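Local structure of hyperosmolarity resistance protein Emb (Staphylococcus epidermidis, 6GV5) at residues K13-N18 against K45-A50; E85-A90 against N119-N124. The protein probably helps the bacterium adhere to host surfaces by binding immobilized fibronectin, as part of a giant cell-surface protein built from repeated helical modules. One frame throughout, in Å; residues are numbered along the deposited sequence.

Interaction 1 (K13-N18 against K45-A50); sequences KQQITN and KQLSHA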
loop_
_atom_site.group_PDB
_atom_site.type_symbol
_atom_site.label_atom_id
_atom_site.label_comp_id
_atom_site.label_asym_id
_atom_site.label_seq_id
_atom_site.Cartn_x
_atom_site.Cartn_y
_atom_site.Cartn_z
ATOM N N LYS A 13 1.399 15.735 -8.616
ATOM C CA LYS A 13 1.424 15.839 -7.161
ATOM C C LYS A 13 0.028 16.078 -6.604
ATOM O O LYS A 13 -0.321 15.559 -5.536
ATOM C CB LYS A 13 2.377 16.955 -6.739
ATOM C CG LYS A 13 3.835 16.653 -7.018
ATOM C CD LYS A 13 4.738 17.771 -6.522
ATOM C CE LYS A 13 4.637 19.009 -7.409
ATOM N NZ LYS A 13 5.484 20.123 -6.892
ATOM N N GLN A 14 -0.792 16.849 -7.321
ATOM C CA GLN A 14 -2.171 17.055 -6.898
ATOM C C GLN A 14 -2.954 15.748 -6.908
ATOM O O GLN A 14 -3.714 15.466 -5.976
ATOM C CB GLN A 14 -2.837 18.097 -7.796
ATOM C CG GLN A 14 -2.302 19.504 -7.582
ATOM C CD GLN A 14 -2.838 20.497 -8.597
ATOM O OE1 GLN A 14 -3.393 20.112 -9.627
ATOM N NE2 GLN A 14 -2.674 21.784 -8.311
ATOM N N GLN A 15 -2.783 14.933 -7.955
ATOM C CA GLN A 15 -3.447 13.637 -7.987
ATOM C C GLN A 15 -3.005 12.772 -6.814
ATOM O O GLN A 15 -3.832 12.117 -6.166
ATOM C CB GLN A 15 -3.154 12.917 -9.304
ATOM C CG GLN A 15 -3.719 13.604 -10.534
ATOM C CD GLN A 15 -3.687 12.716 -11.765
ATOM O OE1 GLN A 15 -4.089 11.554 -11.712
ATOM N NE2 GLN A 15 -3.209 13.260 -12.877
ATOM N N ILE A 16 -1.703 12.759 -6.529
ATOM C CA ILE A 16 -1.175 11.926 -5.451
ATOM C C ILE A 16 -1.737 12.377 -4.114
ATOM O O ILE A 16 -2.028 11.555 -3.234
ATOM C CB ILE A 16 0.365 11.965 -5.460
ATOM C CG1 ILE A 16 0.900 11.163 -6.649
ATOM C CG2 ILE A 16 0.936 11.416 -4.147
ATOM C CD1 ILE A 16 2.331 11.496 -7.039
ATOM N N THR A 17 -1.899 13.689 -3.939
ATOM C CA THR A 17 -2.453 14.204 -2.692
ATOM C C THR A 17 -3.867 13.691 -2.453
ATOM O O THR A 17 -4.276 13.529 -1.298
ATOM C CB THR A 17 -2.437 15.733 -2.708
ATOM O OG1 THR A 17 -1.092 16.195 -2.892
ATOM C CG2 THR A 17 -2.992 16.288 -1.408
ATOM N N ASN A 18 -4.619 13.422 -3.527
ATOM C CA ASN A 18 -5.989 12.942 -3.377
ATOM C C ASN A 18 -6.042 11.478 -2.955
ATOM O O ASN A 18 -7.037 11.040 -2.368
ATOM C CB ASN A 18 -6.762 13.105 -4.687
ATOM C CG ASN A 18 -7.224 14.523 -4.921
ATOM O OD1 ASN A 18 -7.539 15.248 -3.979
ATOM N ND2 ASN A 18 -7.279 14.927 -6.187
ATOM N N LYS A 45 5.337 8.138 -16.026
ATOM C CA LYS A 45 5.720 6.816 -15.543
ATOM C C LYS A 45 5.641 6.759 -14.025
ATOM O O LYS A 45 5.115 5.800 -13.446
ATOM C CB LYS A 45 7.135 6.467 -16.003
ATOM C CG LYS A 45 7.317 6.340 -17.504
ATOM C CD LYS A 45 8.796 6.191 -17.852
ATOM C CE LYS A 45 9.043 6.332 -19.347
ATOM N NZ LYS A 45 10.499 6.440 -19.659
ATOM N N GLN A 46 6.172 7.784 -13.357
ATOM C CA GLN A 46 6.161 7.798 -11.898
ATOM C C GLN A 46 4.750 7.971 -11.353
ATOM O O GLN A 46 4.420 7.397 -10.309
ATOM C CB GLN A 46 7.084 8.903 -11.385
ATOM C CG GLN A 46 8.556 8.643 -11.664
ATOM C CD GLN A 46 9.045 7.355 -11.028
ATOM O OE1 GLN A 46 8.552 6.948 -9.972
ATOM N NE2 GLN A 46 10.008 6.701 -11.668
ATOM N N LEU A 47 3.902 8.744 -12.039
ATOM C CA LEU A 47 2.510 8.862 -11.615
ATOM C C LEU A 47 1.777 7.539 -11.791
ATOM O O LEU A 47 0.964 7.156 -10.942
ATOM C CB LEU A 47 1.812 9.969 -12.403
ATOM C CG LEU A 47 0.326 10.159 -12.104
ATOM C CD1 LEU A 47 0.091 10.563 -10.647
ATOM C CD2 LEU A 47 -0.273 11.195 -13.048
ATOM N N SER A 48 2.041 6.832 -12.894
ATOM C CA SER A 48 1.456 5.508 -13.080
ATOM C C SER A 48 1.882 4.571 -11.957
ATOM O O SER A 48 1.061 3.812 -11.422
ATOM C CB SER A 48 1.867 4.947 -14.441
ATOM O OG SER A 48 1.326 3.650 -14.652
ATOM N N HIS A 49 3.159 4.620 -11.575
ATOM C CA HIS A 49 3.641 3.816 -10.456
ATOM C C HIS A 49 2.936 4.195 -9.163
ATOM O O HIS A 49 2.544 3.318 -8.379
ATOM C CB HIS A 49 5.156 3.988 -10.326
ATOM C CG HIS A 49 5.694 3.692 -8.960
ATOM N ND1 HIS A 49 6.496 4.577 -8.272
ATOM C CD2 HIS A 49 5.559 2.608 -8.161
ATOM C CE1 HIS A 49 6.826 4.054 -7.104
ATOM N NE2 HIS A 49 6.268 2.861 -7.011
ATOM N N ALA A 50 2.758 5.495 -8.920
ATOM C CA ALA A 50 2.072 5.933 -7.709
ATOM C C ALA A 50 0.631 5.439 -7.688
ATOM O O ALA A 50 0.117 5.046 -6.635
ATOM C CB ALA A 50 2.110 7.457 -7.605
#

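Interaction 2 (E85-A90 against N119-N124); sequences EAYEQA and NDAEQN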
loop_
_atom_site.group_PDB
_atom_site.type_symbol
_atom_site.label_atom_id
_atom_site.label_comp_id
_atom_site.label_asym_id
_atom_site.label_seq_id
_atom_site.Cartn_x
_atom_site.Cartn_y
_atom_site.Cartn_z
ATOM N N GLU A 85 -1.107 -17.897 14.935
ATOM C CA GLU A 85 0.147 -17.159 14.976
ATOM C C GLU A 85 0.540 -16.659 13.592
ATOM O O GLU A 85 1.028 -15.532 13.459
ATOM C CB GLU A 85 1.253 -18.039 15.574
ATOM C CG GLU A 85 1.039 -18.438 17.032
ATOM C CD GLU A 85 1.195 -17.286 18.010
ATOM O OE1 GLU A 85 2.161 -16.497 17.881
ATOM O OE2 GLU A 85 0.343 -17.161 18.915
ATOM N N ALA A 86 0.350 -17.483 12.553
ATOM C CA ALA A 86 0.677 -17.044 11.198
ATOM C C ALA A 86 -0.145 -15.830 10.799
ATOM O O ALA A 86 0.366 -14.900 10.159
ATOM C CB ALA A 86 0.453 -18.189 10.225
ATOM N N TYR A 87 -1.415 -15.809 11.187
ATOM C CA TYR A 87 -2.256 -14.670 10.846
ATOM C C TYR A 87 -1.797 -13.417 11.589
ATOM O O TYR A 87 -1.671 -12.338 11.003
ATOM C CB TYR A 87 -3.704 -14.991 11.172
ATOM C CG TYR A 87 -4.671 -13.918 10.733
ATOM C CD1 TYR A 87 -4.847 -13.622 9.386
ATOM C CD2 TYR A 87 -5.400 -13.193 11.664
ATOM C CE1 TYR A 87 -5.741 -12.639 8.988
ATOM C CE2 TYR A 87 -6.296 -12.232 11.275
ATOM C CZ TYR A 87 -6.455 -11.948 9.946
ATOM O OH TYR A 87 -7.346 -10.961 9.572
ATOM N N GLU A 88 -1.525 -13.531 12.895
ATOM C CA GLU A 88 -1.124 -12.353 13.647
ATOM C C GLU A 88 0.223 -11.822 13.170
ATOM O O GLU A 88 0.450 -10.607 13.162
ATOM C CB GLU A 88 -1.081 -12.658 15.144
ATOM C CG GLU A 88 -2.400 -13.085 15.722
ATOM C CD GLU A 88 -3.528 -12.089 15.487
ATOM O OE1 GLU A 88 -3.243 -10.917 15.175
ATOM O OE2 GLU A 88 -4.705 -12.521 15.639
ATOM N N GLN A 89 1.148 -12.720 12.801
ATOM C CA GLN A 89 2.427 -12.289 12.246
ATOM C C GLN A 89 2.218 -11.495 10.961
ATOM O O GLN A 89 2.825 -10.435 10.757
ATOM C CB GLN A 89 3.315 -13.502 11.964
ATOM C CG GLN A 89 3.849 -14.230 13.184
ATOM C CD GLN A 89 4.527 -15.551 12.827
ATOM O OE1 GLN A 89 4.686 -15.891 11.649
ATOM N NE2 GLN A 89 4.916 -16.305 13.845
ATOM N N ALA A 90 1.359 -12.015 10.067
ATOM C CA ALA A 90 1.127 -11.331 8.791
ATOM C C ALA A 90 0.440 -9.988 9.000
ATOM O O ALA A 90 0.804 -8.990 8.361
ATOM C CB ALA A 90 0.309 -12.226 7.864
ATOM N N ASN A 119 -3.457 -12.726 3.157
ATOM C CA ASN A 119 -4.535 -13.467 2.517
ATOM C C ASN A 119 -4.345 -14.970 2.660
ATOM O O ASN A 119 -5.314 -15.699 2.890
ATOM C CB ASN A 119 -4.631 -13.076 1.043
ATOM C CG ASN A 119 -5.142 -11.660 0.850
ATOM O OD1 ASN A 119 -5.704 -11.058 1.764
ATOM N ND2 ASN A 119 -4.955 -11.123 -0.350
ATOM N N ASP A 120 -3.106 -15.458 2.522
ATOM C CA ASP A 120 -2.852 -16.883 2.708
ATOM C C ASP A 120 -3.199 -17.308 4.129
ATOM O O ASP A 120 -3.847 -18.341 4.345
ATOM C CB ASP A 120 -1.387 -17.206 2.408
ATOM C CG ASP A 120 -1.063 -17.153 0.920
ATOM O OD1 ASP A 120 -1.997 -17.006 0.100
ATOM O OD2 ASP A 120 0.132 -17.259 0.574
ATOM N N ALA A 121 -2.768 -16.523 5.116
ATOM C CA ALA A 121 -3.062 -16.872 6.499
ATOM C C ALA A 121 -4.556 -16.786 6.782
ATOM O O ALA A 121 -5.106 -17.609 7.530
ATOM C CB ALA A 121 -2.281 -15.968 7.454
ATOM N N GLU A 122 -5.235 -15.781 6.227
ATOM C CA GLU A 122 -6.669 -15.661 6.438
ATOM C C GLU A 122 -7.400 -16.863 5.854
ATOM O O GLU A 122 -8.336 -17.393 6.467
ATOM C CB GLU A 122 -7.185 -14.372 5.810
ATOM C CG GLU A 122 -8.660 -14.119 6.068
ATOM C CD GLU A 122 -9.198 -12.943 5.277
ATOM O OE1 GLU A 122 -8.433 -11.982 5.028
ATOM O OE2 GLU A 122 -10.391 -12.986 4.906
ATOM N N GLN A 123 -6.967 -17.327 4.678
ATOM C CA GLN A 123 -7.628 -18.453 4.026
ATOM C C GLN A 123 -7.605 -19.692 4.908
ATOM O O GLN A 123 -8.580 -20.453 4.952
ATOM C CB GLN A 123 -6.948 -18.726 2.682
ATOM C CG GLN A 123 -7.576 -19.840 1.865
ATOM C CD GLN A 123 -6.846 -20.074 0.554
ATOM O OE1 GLN A 123 -5.615 -20.069 0.506
ATOM N NE2 GLN A 123 -7.603 -20.270 -0.518
ATOM N N ASN A 124 -6.507 -19.914 5.619
ATOM C CA ASN A 124 -6.395 -21.088 6.466
ATOM C C ASN A 124 -7.267 -20.990 7.702
ATOM O O ASN A 124 -7.369 -21.971 8.445
ATOM C CB ASN A 124 -4.939 -21.306 6.874
ATOM C CG ASN A 124 -4.096 -21.821 5.731
ATOM O OD1 ASN A 124 -4.600 -22.508 4.840
ATOM N ND2 ASN A 124 -2.813 -21.491 5.742
HETATM O O HOH W 1 -7.199 -10.146 7.026
#

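Interaction 1 (K13-N18 against K45-A50)
Ile16 and Leu47 meet where the first and third helices of a three-helix GA module run side by side, a worked example of how two helices pointing the same way can share a core while the second helix packs against the groove between them. The local axes of 13-18 and 45-50 are almost parallel, 4° apart, and come no closer than 10.5 Å, so side chains rather than backbones bridge the gap. The well-packed part is small and wholly aliphatic. CG1 of Ile16 reaches across with chi1 at -73°, anti to its own carbonyl carbon, and touches two neighbours on the facing side: CB of Ala50 at 4.0 Å and CD1 of Leu47 at 4.1 Å. Ile16 and Leu47 slide past one another in opposite directions, while the methyl of Ala50 also meets the terminal CD1 of Ile16. Beneath this patch helix 24-35 closes the core, with Leu30 packing on Ala50. Toward solvent the contact changes character. Gln15 and Leu47 cross at about a right angle, and the other leucine methyl, CD2, lies 3.6 Å from Gln15 NE2; no hydrogen bond spans the two segments, and the amide serves here as a flat cover for the methyl. Its polar atoms are engaged instead with Asp11, through NE2, and more weakly with Lys51, through OE1. On the 13-18 helix itself, Lys13 O takes two donors from opposite faces of its carbonyl plane: Thr17 N, and Thr17 OG1 at 2.8 Å.

Interaction 2 (E85-A90 against N119-N124)
Ala121 sits against the backbone of Tyr87 at the close point of an antiparallel helix pair within the three-helix bundle of the FIVAR domain, illustrating how a small residue lets two helices approach. Its CB lies 3.6 Å from Tyr87 CA, and the local axes of 85-90 and 119-123 come within 8.6 Å of each other at an angle of 152°. The same methyl touches the tyrosine ring at its edge, 4.0 Å from CD1, and Ala86 adds a looser CB-to-CB contact on its flank. With CG anti to the backbone N (chi1 -175°), the Tyr87 ring is carried across the flank of the neighbouring helix, beside Glu122, where CE1 rests 3.9 Å from Glu122 CB. The two side chains lie alongside each other and point the same way, but the ring and carboxylate planes are 82° apart.

Further out, helix 67-73 covers this pair: Ala67 and Val70 pack on the tyrosine, and Val70 also touches Glu122. The carboxylate is held through OE2 by a salt bridge to Lys66 and a hydrogen bond to His126, which together probably restrain its rotation. Its other oxygen turns to a water in the plane of the tyrosine ring, and this water joins the two polar ends, accepting from Tyr87 OH at 2.7 Å and donating to Glu122 OE1 at 3.0 Å.

Interaction 1 precedes interaction 2 along the chain, and the two occupy opposite sides of the molecule's centre: their own centres are 31 Å apart and their nearest atoms about 18 Å apart, without touching. They share no helix. The first joins helices 2-18 and 40-65 within the GA module; the second joins helices 81-99 and 108-123 within the FIVAR domain. Helix 40-65 extends from the first bundle toward the second, so the two packing cores are set in series along an elongated, all-helical rod. Such end-to-end stacking of small bundles is consistent with a giant adhesin that reaches outward from the cell.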